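Local coordinates for protein arginine decarboxylase (Campylobacter jejuni subsp. jejuni, PDB 3NZP) that probably catalyses the pyridoxal-phosphate-dependent decarboxylation of arginine to agmatine, a step in the biosynthesis of spermidine and other polyamines, at residues Asn80-Gln89 with Asn105-Glu115; Lys267-Val277 with Leu313-Phe324. All blocks are in the same frame, centred on the assembly; numbering follows the deposited sequence.

Interaction 1: residues Asn80-Gln89 with Asn105-Glu115; sequences NAVYPLKVNQ and NYGLEAGSKAE. With PLP (pyridoxal-5'-phosphate), chain E.
Tyr83 and Leu108 form the middle bridge of a parallel strand pair, 80-84 beside 107-110. Tyr83 uses both its N-H and its C=O: Tyr83 N donates to Gly107 O, and Glu109 N donates to Tyr83 O at 2.9 Å. Gly107 N to Ala81 O extends the ladder at one end and Leu85 N to Glu109 O at the other. Pro84, which has no N-H, falls where the pairing with 107-110 asks for none.

Glu109 reaches forward, on the face of Val82 and Pro84, toward the cofactor end of the strands. Its CB rests 3.5 Å from Pro84 CA and also meets Val82 CG1. CG leaves anti to the backbone N (chi1 -175°), and a bend at chi2 (-85°) turns the carboxylate alongside the proline. CD lies 4.1 Å from Pro84 CB. OE2 meets Pro84 CA at 3.2 Å and also CB, whereas OE1 is hydrogen-bonded to Asn132. Pro84 thus has the acid beside CA and CB and the cofactor beside CG, 3.6 Å from PLP C5A; a compact, rigid ring suits this place.

On the other side of the sheet, with Ala81, Tyr83 and Leu108, side-chain contacts are mainly apolar. Tyr106 lays one ring face over Ala81 CB, a CH-pi contact 3.8 Å from the centroid; the small Ala81 lets the ring come this close. Leu108 CD2 approaches the edge of the Tyr83 ring, whose OH reaches in plane to Asn88 O at 2.7 Å.

Lys86, the predicted Schiff-base lysine, bends beside the cofactor without a modelled link. Helix 91-100 connects the two strands in a beta-alpha-beta crossover and covers Tyr83, Leu85 and Leu108, while helix 52-72 packs on Tyr106 and strand 128-131 continues the barrel beyond 107-110.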
loop_
_atom_site.group_PDB
_atom_site.type_symbol
_atom_site.label_atom_id
_atom_site.label_comp_id
_atom_site.label_asym_id
_atom_site.label_seq_id
_atom_site.Cartn_x
_atom_site.Cartn_y
_atom_site.Cartn_z
ATOM N N ASN B 80 -25.283 -1.656 20.650
ATOM C CA ASN B 80 -24.698 -0.397 20.211
ATOM C C ASN B 80 -23.610 -0.630 19.175
ATOM O O ASN B 80 -22.784 -1.543 19.307
ATOM C CB ASN B 80 -24.121 0.356 21.403
ATOM C CG ASN B 80 -24.569 1.799 21.437
ATOM O OD1 ASN B 80 -25.447 2.164 22.228
ATOM N ND2 ASN B 80 -23.986 2.631 20.561
ATOM N N ALA B 81 -23.617 0.214 18.147
ATOM C CA ALA B 81 -22.641 0.143 17.061
ATOM C C ALA B 81 -21.608 1.261 17.157
ATOM O O ALA B 81 -21.928 2.395 17.506
ATOM C CB ALA B 81 -23.354 0.229 15.726
ATOM N N VAL B 82 -20.364 0.934 16.849
ATOM C CA VAL B 82 -19.315 1.931 16.884
ATOM C C VAL B 82 -18.541 1.900 15.566
ATOM O O VAL B 82 -18.335 0.830 14.983
ATOM C CB VAL B 82 -18.350 1.672 18.046
ATOM C CG1 VAL B 82 -17.366 2.818 18.159
ATOM C CG2 VAL B 82 -19.130 1.535 19.338
ATOM N N TYR B 83 -18.129 3.073 15.085
ATOM C CA TYR B 83 -17.393 3.146 13.824
ATOM C C TYR B 83 -15.902 3.391 13.956
ATOM O O TYR B 83 -15.460 4.475 14.317
ATOM C CB TYR B 83 -17.955 4.223 12.905
ATOM C CG TYR B 83 -17.096 4.419 11.666
ATOM C CD1 TYR B 83 -16.328 5.570 11.494
ATOM C CD2 TYR B 83 -17.039 3.443 10.669
ATOM C CE1 TYR B 83 -15.526 5.744 10.360
ATOM C CE2 TYR B 83 -16.240 3.613 9.534
ATOM C CZ TYR B 83 -15.489 4.765 9.389
ATOM O OH TYR B 83 -14.703 4.947 8.276
ATOM N N PRO B 84 -15.100 2.377 13.639
ATOM C CA PRO B 84 -13.660 2.553 13.739
ATOM C C PRO B 84 -13.208 3.482 12.617
ATOM O O PRO B 84 -13.269 3.132 11.431
ATOM C CB PRO B 84 -13.138 1.131 13.595
ATOM C CG PRO B 84 -14.121 0.498 12.670
ATOM C CD PRO B 84 -15.445 1.027 13.153
ATOM N N LEU B 85 -12.776 4.678 13.006
ATOM C CA LEU B 85 -12.319 5.682 12.056
ATOM C C LEU B 85 -11.191 5.171 11.175
ATOM O O LEU B 85 -11.050 5.593 10.028
ATOM C CB LEU B 85 -11.868 6.937 12.792
ATOM C CG LEU B 85 -12.994 7.801 13.351
ATOM C CD1 LEU B 85 -12.415 8.732 14.408
ATOM C CD2 LEU B 85 -13.688 8.592 12.223
ATOM N N LYS B 86 -10.403 4.242 11.705
ATOM C CA LYS B 86 -9.284 3.700 10.952
ATOM C C LYS B 86 -9.626 3.150 9.558
ATOM O O LYS B 86 -8.747 3.087 8.710
ATOM C CB LYS B 86 -8.569 2.621 11.771
ATOM C CG LYS B 86 -9.193 1.253 11.700
ATOM C CD LYS B 86 -8.325 0.295 10.914
ATOM C CE LYS B 86 -7.000 0.017 11.621
ATOM N NZ LYS B 86 -7.144 -0.592 12.985
ATOM N N VAL B 87 -10.877 2.760 9.301
ATOM C CA VAL B 87 -11.217 2.222 7.976
ATOM C C VAL B 87 -11.471 3.322 6.948
ATOM O O VAL B 87 -11.530 3.053 5.748
ATOM C CB VAL B 87 -12.472 1.267 7.999
ATOM C CG1 VAL B 87 -12.423 0.365 9.204
ATOM C CG2 VAL B 87 -13.768 2.068 7.956
ATOM N N ASN B 88 -11.631 4.552 7.430
ATOM C CA ASN B 88 -11.857 5.699 6.562
ATOM C C ASN B 88 -12.051 6.947 7.390
ATOM O O ASN B 88 -13.073 7.088 8.055
ATOM C CB ASN B 88 -13.100 5.497 5.705
ATOM C CG ASN B 88 -13.225 6.560 4.644
ATOM O OD1 ASN B 88 -12.869 7.718 4.880
ATOM N ND2 ASN B 88 -13.718 6.185 3.474
ATOM N N GLN B 89 -11.093 7.862 7.357
ATOM C CA GLN B 89 -11.245 9.075 8.153
ATOM C C GLN B 89 -11.616 10.292 7.338
ATOM O O GLN B 89 -11.698 11.396 7.874
ATOM C CB GLN B 89 -9.972 9.387 8.923
ATOM C CG GLN B 89 -9.449 8.253 9.735
ATOM C CD GLN B 89 -8.220 7.647 9.111
ATOM O OE1 GLN B 89 -7.253 8.354 8.823
ATOM N NE2 GLN B 89 -8.239 6.334 8.902
ATOM N N ASN B 105 -27.593 6.508 17.902
ATOM C CA ASN B 105 -26.594 6.635 18.952
ATOM C C ASN B 105 -25.310 5.919 18.536
ATOM O O ASN B 105 -24.601 5.334 19.365
ATOM C CB ASN B 105 -27.111 6.049 20.252
ATOM C CG ASN B 105 -26.296 6.496 21.435
ATOM O OD1 ASN B 105 -25.990 5.706 22.331
ATOM N ND2 ASN B 105 -25.938 7.774 21.452
ATOM N N TYR B 106 -25.028 5.975 17.236
ATOM C CA TYR B 106 -23.850 5.351 16.647
ATOM C C TYR B 106 -22.606 6.071 17.168
ATOM O O TYR B 106 -22.509 7.294 17.094
ATOM C CB TYR B 106 -23.942 5.457 15.122
ATOM C CG TYR B 106 -23.272 4.338 14.361
ATOM C CD1 TYR B 106 -21.896 4.152 14.427
ATOM C CD2 TYR B 106 -24.013 3.467 13.570
ATOM C CE1 TYR B 106 -21.268 3.130 13.728
ATOM C CE2 TYR B 106 -23.396 2.437 12.861
ATOM C CZ TYR B 106 -22.022 2.272 12.944
ATOM O OH TYR B 106 -21.393 1.257 12.239
ATOM N N GLY B 107 -21.656 5.308 17.693
ATOM C CA GLY B 107 -20.450 5.902 18.241
ATOM C C GLY B 107 -19.255 5.911 17.309
ATOM O O GLY B 107 -19.371 5.578 16.131
ATOM N N LEU B 108 -18.100 6.301 17.845
ATOM C CA LEU B 108 -16.867 6.369 17.073
ATOM C C LEU B 108 -15.732 5.702 17.826
ATOM O O LEU B 108 -15.657 5.761 19.057
ATOM C CB LEU B 108 -16.484 7.825 16.779
ATOM C CG LEU B 108 -17.303 8.597 15.739
ATOM C CD1 LEU B 108 -16.844 10.039 15.660
ATOM C CD2 LEU B 108 -17.144 7.933 14.397
ATOM N N GLU B 109 -14.840 5.070 17.078
ATOM C CA GLU B 109 -13.701 4.393 17.670
ATOM C C GLU B 109 -12.447 5.090 17.162
ATOM O O GLU B 109 -12.381 5.483 16.001
ATOM C CB GLU B 109 -13.724 2.916 17.257
ATOM C CG GLU B 109 -12.657 2.048 17.890
ATOM C CD GLU B 109 -11.343 2.100 17.144
ATOM O OE1 GLU B 109 -10.325 1.663 17.719
ATOM O OE2 GLU B 109 -11.317 2.570 15.981
ATOM N N ALA B 110 -11.462 5.270 18.030
ATOM C CA ALA B 110 -10.225 5.919 17.622
ATOM C C ALA B 110 -9.064 5.074 18.100
ATOM O O ALA B 110 -9.155 4.405 19.133
ATOM C CB ALA B 110 -10.140 7.305 18.213
ATOM N N GLY B 111 -7.973 5.103 17.347
ATOM C CA GLY B 111 -6.812 4.318 17.714
ATOM C C GLY B 111 -5.529 5.122 17.670
ATOM O O GLY B 111 -4.453 4.564 17.475
ATOM N N SER B 112 -5.643 6.432 17.851
ATOM C CA SER B 112 -4.488 7.312 17.835
ATOM C C SER B 112 -4.905 8.702 18.317
ATOM O O SER B 112 -6.096 9.028 18.353
ATOM C CB SER B 112 -3.912 7.415 16.412
ATOM O OG SER B 112 -4.781 8.139 15.547
ATOM N N LYS B 113 -3.919 9.516 18.682
ATOM C CA LYS B 113 -4.184 10.866 19.146
ATOM C C LYS B 113 -4.959 11.621 18.076
ATOM O O LYS B 113 -5.964 12.282 18.359
ATOM C CB LYS B 113 -2.872 11.589 19.434
ATOM C CG LYS B 113 -2.068 10.954 20.536
ATOM C CD LYS B 113 -0.774 11.694 20.755
ATOM C CE LYS B 113 0.103 10.962 21.762
ATOM N NZ LYS B 113 1.418 11.645 21.889
ATOM N N ALA B 114 -4.489 11.513 16.841
ATOM C CA ALA B 114 -5.139 12.185 15.731
ATOM C C ALA B 114 -6.616 11.806 15.631
ATOM O O ALA B 114 -7.479 12.678 15.549
ATOM C CB ALA B 114 -4.425 11.839 14.432
ATOM N N GLU B 115 -6.903 10.505 15.646
ATOM C CA GLU B 115 -8.281 10.040 15.546
ATOM C C GLU B 115 -9.130 10.413 16.755
ATOM O O GLU B 115 -10.299 10.783 16.604
ATOM C CB GLU B 115 -8.325 8.523 15.349
ATOM C CG GLU B 115 -7.628 8.055 14.096
ATOM C CD GLU B 115 -7.870 6.591 13.804
ATOM O OE1 GLU B 115 -7.919 5.791 14.762
ATOM O OE2 GLU B 115 -7.997 6.243 12.616
HETATM N N1 PLP E . -12.099 -2.790 16.008
HETATM C C2 PLP E . -10.801 -2.606 16.272
HETATM C C2A PLP E . -10.342 -2.590 17.705
HETATM C C3 PLP E . -9.873 -2.403 15.207
HETATM O O3 PLP E . -8.540 -2.206 15.473
HETATM C C4 PLP E . -10.374 -2.439 13.836
HETATM C C4A PLP E . -9.463 -2.249 12.689
HETATM C C5 PLP E . -11.794 -2.643 13.636
HETATM C C6 PLP E . -12.609 -2.824 14.762
HETATM C C5A PLP E . -12.416 -2.681 12.233
HETATM O O4P PLP E . -12.706 -4.030 11.822
HETATM P P PLP E . -13.374 -3.978 10.344
HETATM O O1P PLP E . -13.932 -5.307 10.036
HETATM O O2P PLP E . -14.552 -2.896 10.276
HETATM O O3P PLP E . -12.260 -3.619 9.254
#

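Interaction 2: residues Lys267-Val277 with Leu313-Phe324; sequences KAINLGGGLAV and LEPDIFIESGRF. With PLP (pyridoxal-5'-phosphate), chain E.
Strands 268-272 and 316-319 run parallel, their axes inclined by 23°, with Ala268 opposite Asp316 and Asn270 opposite Phe318. The ladder climbs from Asp316 N to Lys267 O, through Ile269, which both donates and accepts, to Leu271 N bonded to Phe318 O at 2.7 Å. Glu320 N to Gly272 O adds a further bond beyond Ile319.

Asn270 has two tasks. Its OD1 accepts from Gly272 N, closing an Asx turn, while ND2 reaches Glu320 OE2 at 2.8 Å, approaching from above the carboxylate plane. Thr130 shares OE2. Thus held, the extended Glu320 brings OE1 to 2.9 Å from PLP N1, as the pyridine-facing glutamate does in related fold-type III decarboxylases. Gly273 and Gly322 leave room for the phosphate, which accepts from Gly274 N (3.0 Å to O1P) and Arg323 N (2.7 Å to O2P). Leu275 CD1 sits over one face of the Phe324 ring, a CH-pi contact 3.7 Å from its centroid; a branched aliphatic chain can set a methyl on the flat ring.

Strand 227-231 flanks 268-272, helix 242-260 covers Ile269, Leu271 and Pro315, and helix 52-72 packs against Ile319 and Phe324.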
loop_
_atom_site.group_PDB
_atom_site.type_symbol
_atom_site.label_atom_id
_atom_site.label_comp_id
_atom_site.label_asym_id
_atom_site.label_seq_id
_atom_site.Cartn_x
_atom_site.Cartn_y
_atom_site.Cartn_z
ATOM N N LYS B 267 -20.804 -4.413 32.204
ATOM C CA LYS B 267 -22.080 -4.752 31.618
ATOM C C LYS B 267 -22.113 -4.746 30.096
ATOM O O LYS B 267 -23.191 -4.681 29.491
ATOM C CB LYS B 267 -23.147 -3.806 32.156
ATOM C CG LYS B 267 -23.271 -3.834 33.671
ATOM C CD LYS B 267 -24.445 -2.988 34.135
ATOM C CE LYS B 267 -24.571 -2.994 35.642
ATOM N NZ LYS B 267 -25.865 -2.366 36.022
ATOM N N ALA B 268 -20.947 -4.818 29.467
ATOM C CA ALA B 268 -20.921 -4.833 28.017
ATOM C C ALA B 268 -19.748 -5.602 27.447
ATOM O O ALA B 268 -18.697 -5.718 28.071
ATOM C CB ALA B 268 -20.929 -3.410 27.467
ATOM N N ILE B 269 -19.960 -6.146 26.256
ATOM C CA ILE B 269 -18.932 -6.884 25.560
ATOM C C ILE B 269 -18.794 -6.262 24.173
ATOM O O ILE B 269 -19.783 -6.067 23.454
ATOM C CB ILE B 269 -19.281 -8.380 25.439
ATOM C CG1 ILE B 269 -19.252 -9.047 26.813
ATOM C CG2 ILE B 269 -18.274 -9.072 24.564
ATOM C CD1 ILE B 269 -19.533 -10.540 26.777
ATOM N N ASN B 270 -17.561 -5.922 23.816
ATOM C CA ASN B 270 -17.284 -5.317 22.519
ATOM C C ASN B 270 -16.676 -6.389 21.627
ATOM O O ASN B 270 -15.538 -6.812 21.856
ATOM C CB ASN B 270 -16.297 -4.161 22.695
ATOM C CG ASN B 270 -16.207 -3.278 21.468
ATOM O OD1 ASN B 270 -16.054 -3.772 20.340
ATOM N ND2 ASN B 270 -16.287 -1.966 21.675
ATOM N N LEU B 271 -17.433 -6.828 20.620
ATOM C CA LEU B 271 -16.973 -7.870 19.686
ATOM C C LEU B 271 -15.944 -7.364 18.693
ATOM O O LEU B 271 -15.287 -8.152 18.017
ATOM C CB LEU B 271 -18.141 -8.417 18.883
ATOM C CG LEU B 271 -19.342 -8.799 19.714
ATOM C CD1 LEU B 271 -20.430 -9.316 18.795
ATOM C CD2 LEU B 271 -18.921 -9.851 20.726
ATOM N N GLY B 272 -15.831 -6.047 18.587
ATOM C CA GLY B 272 -14.886 -5.485 17.654
ATOM C C GLY B 272 -15.393 -5.571 16.226
ATOM O O GLY B 272 -16.603 -5.604 15.972
ATOM N N GLY B 273 -14.463 -5.606 15.278
ATOM C CA GLY B 273 -14.856 -5.687 13.882
ATOM C C GLY B 273 -14.889 -7.116 13.408
ATOM O O GLY B 273 -14.934 -8.045 14.221
ATOM N N GLY B 274 -14.871 -7.303 12.093
ATOM C CA GLY B 274 -14.881 -8.658 11.555
ATOM C C GLY B 274 -16.044 -9.006 10.648
ATOM O O GLY B 274 -15.923 -9.893 9.809
ATOM N N LEU B 275 -17.171 -8.326 10.838
ATOM C CA LEU B 275 -18.349 -8.552 10.017
ATOM C C LEU B 275 -17.843 -8.417 8.592
ATOM O O LEU B 275 -17.357 -7.348 8.204
ATOM C CB LEU B 275 -19.383 -7.471 10.295
ATOM C CG LEU B 275 -20.848 -7.860 10.129
ATOM C CD1 LEU B 275 -21.680 -6.587 10.048
ATOM C CD2 LEU B 275 -21.029 -8.703 8.876
ATOM N N ALA B 276 -17.939 -9.497 7.818
ATOM C CA ALA B 276 -17.450 -9.488 6.443
ATOM C C ALA B 276 -18.382 -8.792 5.460
ATOM O O ALA B 276 -19.576 -8.624 5.712
ATOM C CB ALA B 276 -17.168 -10.909 5.991
ATOM N N VAL B 277 -17.822 -8.379 4.331
ATOM C CA VAL B 277 -18.600 -7.719 3.283
ATOM C C VAL B 277 -18.604 -8.613 2.045
ATOM O O VAL B 277 -17.608 -9.275 1.760
ATOM C CB VAL B 277 -17.983 -6.340 2.920
ATOM C CG1 VAL B 277 -18.522 -5.847 1.589
ATOM C CG2 VAL B 277 -18.299 -5.331 4.012
ATOM N N LEU B 313 -26.128 -11.500 34.377
ATOM C CA LEU B 313 -26.780 -10.475 33.565
ATOM C C LEU B 313 -26.410 -10.501 32.085
ATOM O O LEU B 313 -25.231 -10.467 31.731
ATOM C CB LEU B 313 -26.440 -9.101 34.139
ATOM C CG LEU B 313 -26.871 -7.934 33.271
ATOM C CD1 LEU B 313 -28.387 -7.880 33.230
ATOM C CD2 LEU B 313 -26.287 -6.651 33.819
ATOM N N GLU B 314 -27.419 -10.558 31.221
ATOM C CA GLU B 314 -27.167 -10.547 29.780
ATOM C C GLU B 314 -26.445 -9.236 29.473
ATOM O O GLU B 314 -26.988 -8.154 29.713
ATOM C CB GLU B 314 -28.482 -10.616 29.008
ATOM C CG GLU B 314 -29.170 -11.969 29.065
ATOM C CD GLU B 314 -30.457 -11.997 28.262
ATOM O OE1 GLU B 314 -31.006 -13.100 28.046
ATOM O OE2 GLU B 314 -30.924 -10.917 27.845
ATOM N N PRO B 315 -25.207 -9.311 28.942
ATOM C CA PRO B 315 -24.381 -8.139 28.605
ATOM C C PRO B 315 -24.898 -7.254 27.470
ATOM O O PRO B 315 -25.776 -7.644 26.706
ATOM C CB PRO B 315 -23.037 -8.770 28.266
ATOM C CG PRO B 315 -23.450 -10.051 27.608
ATOM C CD PRO B 315 -24.514 -10.556 28.554
ATOM N N ASP B 316 -24.354 -6.049 27.377
ATOM C CA ASP B 316 -24.736 -5.136 26.312
ATOM C C ASP B 316 -23.845 -5.449 25.136
ATOM O O ASP B 316 -22.636 -5.596 25.282
ATOM C CB ASP B 316 -24.543 -3.689 26.750
ATOM C CG ASP B 316 -25.689 -3.191 27.624
ATOM O OD1 ASP B 316 -25.466 -2.273 28.446
ATOM O OD2 ASP B 316 -26.821 -3.714 27.477
ATOM N N ILE B 317 -24.443 -5.559 23.965
ATOM C CA ILE B 317 -23.674 -5.885 22.782
ATOM C C ILE B 317 -23.077 -4.653 22.123
ATOM O O ILE B 317 -23.782 -3.686 21.867
ATOM C CB ILE B 317 -24.547 -6.620 21.772
ATOM C CG1 ILE B 317 -25.082 -7.908 22.398
ATOM C CG2 ILE B 317 -23.753 -6.881 20.510
ATOM C CD1 ILE B 317 -26.078 -8.639 21.549
ATOM N N PHE B 318 -21.773 -4.692 21.861
ATOM C CA PHE B 318 -21.069 -3.597 21.190
ATOM C C PHE B 318 -20.263 -4.142 20.015
ATOM O O PHE B 318 -19.392 -4.996 20.212
ATOM C CB PHE B 318 -20.089 -2.915 22.140
ATOM C CG PHE B 318 -20.644 -1.724 22.846
ATOM C CD1 PHE B 318 -21.590 -1.876 23.849
ATOM C CD2 PHE B 318 -20.228 -0.443 22.509
ATOM C CE1 PHE B 318 -22.107 -0.765 24.509
ATOM C CE2 PHE B 318 -20.742 0.669 23.164
ATOM C CZ PHE B 318 -21.684 0.505 24.163
ATOM N N ILE B 319 -20.545 -3.667 18.802
ATOM C CA ILE B 319 -19.781 -4.119 17.636
ATOM C C ILE B 319 -19.075 -2.925 16.997
ATOM O O ILE B 319 -19.592 -1.807 17.013
ATOM C CB ILE B 319 -20.656 -4.775 16.556
ATOM C CG1 ILE B 319 -21.605 -3.754 15.961
ATOM C CG2 ILE B 319 -21.467 -5.905 17.126
ATOM C CD1 ILE B 319 -22.308 -4.257 14.755
ATOM N N GLU B 320 -17.881 -3.151 16.455
ATOM C CA GLU B 320 -17.126 -2.076 15.814
ATOM C C GLU B 320 -16.867 -2.431 14.342
ATOM O O GLU B 320 -15.739 -2.372 13.857
ATOM C CB GLU B 320 -15.803 -1.831 16.553
ATOM C CG GLU B 320 -15.949 -1.653 18.065
ATOM C CD GLU B 320 -14.616 -1.382 18.783
ATOM O OE1 GLU B 320 -13.571 -1.897 18.333
ATOM O OE2 GLU B 320 -14.619 -0.662 19.811
ATOM N N SER B 321 -17.936 -2.800 13.644
ATOM C CA SER B 321 -17.870 -3.166 12.241
ATOM C C SER B 321 -17.800 -1.910 11.402
ATOM O O SER B 321 -18.790 -1.189 11.262
ATOM C CB SER B 321 -19.114 -3.955 11.855
ATOM O OG SER B 321 -19.313 -5.020 12.766
ATOM N N GLY B 322 -16.627 -1.639 10.850
ATOM C CA GLY B 322 -16.475 -0.460 10.027
ATOM C C GLY B 322 -16.589 -0.799 8.555
ATOM O O GLY B 322 -17.333 -0.162 7.813
ATOM N N ARG B 323 -15.854 -1.813 8.123
ATOM C CA ARG B 323 -15.884 -2.200 6.725
ATOM C C ARG B 323 -17.316 -2.346 6.213
ATOM O O ARG B 323 -17.667 -1.820 5.160
ATOM C CB ARG B 323 -15.134 -3.511 6.532
ATOM C CG ARG B 323 -15.081 -3.974 5.098
ATOM C CD ARG B 323 -14.585 -5.396 5.042
ATOM N NE ARG B 323 -13.177 -5.527 5.404
ATOM C CZ ARG B 323 -12.175 -5.311 4.560
ATOM N NH1 ARG B 323 -10.926 -5.450 4.965
ATOM N NH2 ARG B 323 -12.419 -4.955 3.308
ATOM N N PHE B 324 -18.147 -3.044 6.974
ATOM C CA PHE B 324 -19.529 -3.284 6.595
ATOM C C PHE B 324 -20.322 -2.015 6.296
ATOM O O PHE B 324 -20.995 -1.905 5.257
ATOM C CB PHE B 324 -20.228 -4.061 7.703
ATOM C CG PHE B 324 -21.592 -4.518 7.340
ATOM C CD1 PHE B 324 -21.776 -5.717 6.667
ATOM C CD2 PHE B 324 -22.698 -3.730 7.639
ATOM C CE1 PHE B 324 -23.047 -6.133 6.285
ATOM C CE2 PHE B 324 -23.973 -4.129 7.265
ATOM C CZ PHE B 324 -24.150 -5.336 6.584
HETATM N N1 PLP E . -12.099 -2.790 16.008
HETATM C C2 PLP E . -10.801 -2.606 16.272
HETATM C C2A PLP E . -10.342 -2.590 17.705
HETATM C C3 PLP E . -9.873 -2.403 15.207
HETATM O O3 PLP E . -8.540 -2.206 15.473
HETATM C C4 PLP E . -10.374 -2.439 13.836
HETATM C C4A PLP E . -9.463 -2.249 12.689
HETATM C C5 PLP E . -11.794 -2.643 13.636
HETATM C C6 PLP E . -12.609 -2.824 14.762
HETATM C C5A PLP E . -12.416 -2.681 12.233
HETATM O O4P PLP E . -12.706 -4.030 11.822
HETATM P P PLP E . -13.374 -3.978 10.344
HETATM O O1P PLP E . -13.932 -5.307 10.036
HETATM O O2P PLP E . -14.552 -2.896 10.276
HETATM O O3P PLP E . -12.260 -3.619 9.254
#

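Interaction 1 joins the first and second strands of the eight-stranded parallel barrel and interaction 2 the seventh and eighth; along the chain, the first is complete before the second begins. Their centres nevertheless lie about 13 Å apart, because the barrel closes between strands 316-319 and 79-84. Across that seam, Asn80 N probably bonds to Ile317 O and Val82 N to Ile319 O, while Pro84 packs on Glu320 and Gly322. Both contacts deliver loops from the C-terminal strand ends to one PLP: 80-89 brings Lys86 to the aldehyde end, and 267-277 with 313-324 supplies backbone N-H groups to the phosphate and faces the pyridine nitrogen.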